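PDB 2OZ8: Mll7089 protein from Mesorhizobium loti, which is of unknown function but, as a putative member of the mandelate racemase family of the enolase superfamily, probably binds magnesium and may act as a hydro-lyase. Local coordinates for residues D18-I21 against V26-D29. Residues are numbered along the deposited sequence; the frame is centred on the assembly and turned at random.
Sequences DRVI and VRAD
Ile21 and Ala28 face each other as the antiparallel hydrogen-bonded pair of a beta hairpin, formed by strand 20-22 and the start of strand 27-40. The antiparallel sheet to which both strands belong is consistent with the N-terminal capping domain that sits against the barrel in the enolase superfamily. Two backbone bonds define the register: Ile21 N donates to Ala28 O at 3.0 Å, nearly straight at 169° about the hydrogen, and Ala28 N returns a bond to Ile21 O, more bent at 153°. Ile21 O also receives a CA-H...O contact from Arg27 CA at 3.5 Å. On the face shared by this pair, Ile21 CG1 lies 4.0 Å from Ala28 CB; with chi1 at 71° that branch is set between the backbone N and the carbonyl carbon, which also brings it to 3.4 Å from Ala28 O.

A van der Waals contact joins the Val20 methyls to the side chain of Arg27, the two side chains crossing at a slant. The long arginine runs extended from CG to NE, and its aliphatic part, CG and CD, meets one methyl, Val20 CG1 approaching Arg27 CG at 3.4 Å. Farther along, Val20 CG2 stands 3.9 Å from Arg27 NH2, so both valine methyls lie against the arginine. His143, from a loop of the same chain, touches both side chains.

Outside the hairpin ladder the chain turns corners at Asp18, Arg19 and Asp29. Asp29 keeps backbone hydrogen bonding with Arg17, linking this end of the hairpin to strand 5-17 of the same sheet. The polar ends at these corners reach elsewhere: Arg19 NH2 bonds to Ser319 O just after strand 313-318 of the barrel sheet, Asp18 OD2 accepts from Asn375 ND2, and Asp29 OD1 forms a salt bridge with Arg366 NE.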
ATOM      1  N   ASP A  18     -48.465  15.875   5.384  1.00 41.90           N
ATOM      2  CA  ASP A  18     -49.168  15.816   6.660  1.00 43.93           C
ATOM      3  C   ASP A  18     -48.321  16.145   7.911  1.00 44.11           C
ATOM      4  O   ASP A  18     -48.878  16.409   8.967  1.00 45.12           O
ATOM      5  CB  ASP A  18     -49.890  14.468   6.816  1.00 43.81           C
ATOM      6  CG  ASP A  18     -48.940  13.273   6.916  1.00 49.04           C
ATOM      7  OD1 ASP A  18     -47.823  13.246   6.287  1.00 50.10           O
ATOM      8  OD2 ASP A  18     -49.348  12.329   7.656  1.00 51.14           O
ATOM      9  N   ARG A  19     -46.997  16.152   7.778  1.00 43.95           N
ATOM     10  CA  ARG A  19     -46.073  16.497   8.858  1.00 43.31           C
ATOM     11  C   ARG A  19     -44.818  17.051   8.204  1.00 42.94           C
ATOM     12  O   ARG A  19     -44.582  16.804   7.017  1.00 43.27           O
ATOM     13  CB  ARG A  19     -45.702  15.239   9.660  1.00 43.65           C
ATOM     14  CG  ARG A  19     -44.730  14.304   8.953  1.00 42.29           C
ATOM     15  CD  ARG A  19     -44.465  12.987   9.688  1.00 44.84           C
ATOM     16  NE  ARG A  19     -44.740  11.862   8.788  1.00 46.13           N
ATOM     17  CZ  ARG A  19     -43.902  10.933   8.362  1.00 42.52           C
ATOM     18  NH1 ARG A  19     -42.650  10.821   8.747  1.00 43.91           N
ATOM     19  NH2 ARG A  19     -44.388  10.036   7.561  1.00 49.88           N
ATOM     20  N   VAL A  20     -43.993  17.757   8.970  1.00 42.09           N
ATOM     21  CA  VAL A  20     -42.658  18.115   8.486  1.00 41.69           C
ATOM     22  C   VAL A  20     -41.761  16.883   8.502  1.00 41.28           C
ATOM     23  O   VAL A  20     -41.768  16.113   9.498  1.00 40.38           O
ATOM     24  CB  VAL A  20     -41.988  19.279   9.312  1.00 41.92           C
ATOM     25  CG1 VAL A  20     -40.610  19.643   8.734  1.00 41.47           C
ATOM     26  CG2 VAL A  20     -42.850  20.531   9.258  1.00 42.81           C
ATOM     27  N   ILE A  21     -41.030  16.683   7.389  1.00 39.93           N
ATOM     28  CA  ILE A  21     -39.991  15.648   7.322  1.00 39.04           C
ATOM     29  C   ILE A  21     -38.609  16.274   7.259  1.00 38.69           C
ATOM     30  O   ILE A  21     -38.458  17.402   6.850  1.00 38.73           O
ATOM     31  CB  ILE A  21     -40.127  14.653   6.125  1.00 38.70           C
ATOM     32  CG1 ILE A  21     -39.794  15.336   4.790  1.00 38.56           C
ATOM     33  CG2 ILE A  21     -41.440  13.918   6.187  1.00 38.12           C
ATOM     34  CD1 ILE A  21     -39.528  14.394   3.661  1.00 37.98           C
ATOM     35  N   VAL A  26     -31.727  19.045   6.329  1.00 45.05           N
ATOM     36  CA  VAL A  26     -32.813  19.378   5.418  1.00 46.05           C
ATOM     37  C   VAL A  26     -34.198  19.319   6.087  1.00 46.37           C
ATOM     38  O   VAL A  26     -34.426  18.526   7.017  1.00 47.22           O
ATOM     39  CB  VAL A  26     -32.702  18.392   4.189  1.00 46.31           C
ATOM     40  CG1 VAL A  26     -34.028  17.932   3.669  1.00 48.44           C
ATOM     41  CG2 VAL A  26     -31.793  18.959   3.080  1.00 45.80           C
ATOM     42  N   ARG A  27     -35.112  20.158   5.608  1.00 46.58           N
ATOM     43  CA  ARG A  27     -36.510  20.248   6.098  1.00 46.29           C
ATOM     44  C   ARG A  27     -37.426  20.318   4.855  1.00 45.13           C
ATOM     45  O   ARG A  27     -37.071  20.959   3.850  1.00 44.78           O
ATOM     46  CB  ARG A  27     -36.675  21.512   6.974  1.00 46.73           C
ATOM     47  CG  ARG A  27     -37.991  21.647   7.776  1.00 47.84           C
ATOM     48  CD  ARG A  27     -38.023  22.811   8.859  1.00 48.33           C
ATOM     49  NE  ARG A  27     -39.384  23.020   9.394  1.00 51.60           N
ATOM     50  CZ  ARG A  27     -39.708  23.292  10.672  1.00 56.11           C
ATOM     51  NH1 ARG A  27     -38.789  23.410  11.636  1.00 53.95           N
ATOM     52  NH2 ARG A  27     -40.991  23.445  10.998  1.00 56.65           N
ATOM     53  N   ALA A  28     -38.565  19.636   4.902  1.00 43.41           N
ATOM     54  CA  ALA A  28     -39.564  19.701   3.826  1.00 42.65           C
ATOM     55  C   ALA A  28     -40.953  19.462   4.345  1.00 42.23           C
ATOM     56  O   ALA A  28     -41.175  18.479   5.045  1.00 41.89           O
ATOM     57  CB  ALA A  28     -39.267  18.693   2.701  1.00 42.15           C
ATOM     58  N   ASP A  29     -41.883  20.355   3.988  1.00 42.24           N
ATOM     59  CA  ASP A  29     -43.311  20.150   4.260  1.00 42.22           C
ATOM     60  C   ASP A  29     -44.206  19.973   3.003  1.00 42.94           C
ATOM     61  O   ASP A  29     -45.445  19.954   3.101  1.00 43.26           O
ATOM     62  CB  ASP A  29     -43.823  21.255   5.156  1.00 41.95           C
ATOM     63  CG  ASP A  29     -43.637  22.618   4.563  1.00 42.76           C
ATOM     64  OD1 ASP A  29     -43.243  22.747   3.398  1.00 43.15           O
ATOM     65  OD2 ASP A  29     -43.876  23.597   5.283  1.00 46.88           O
TER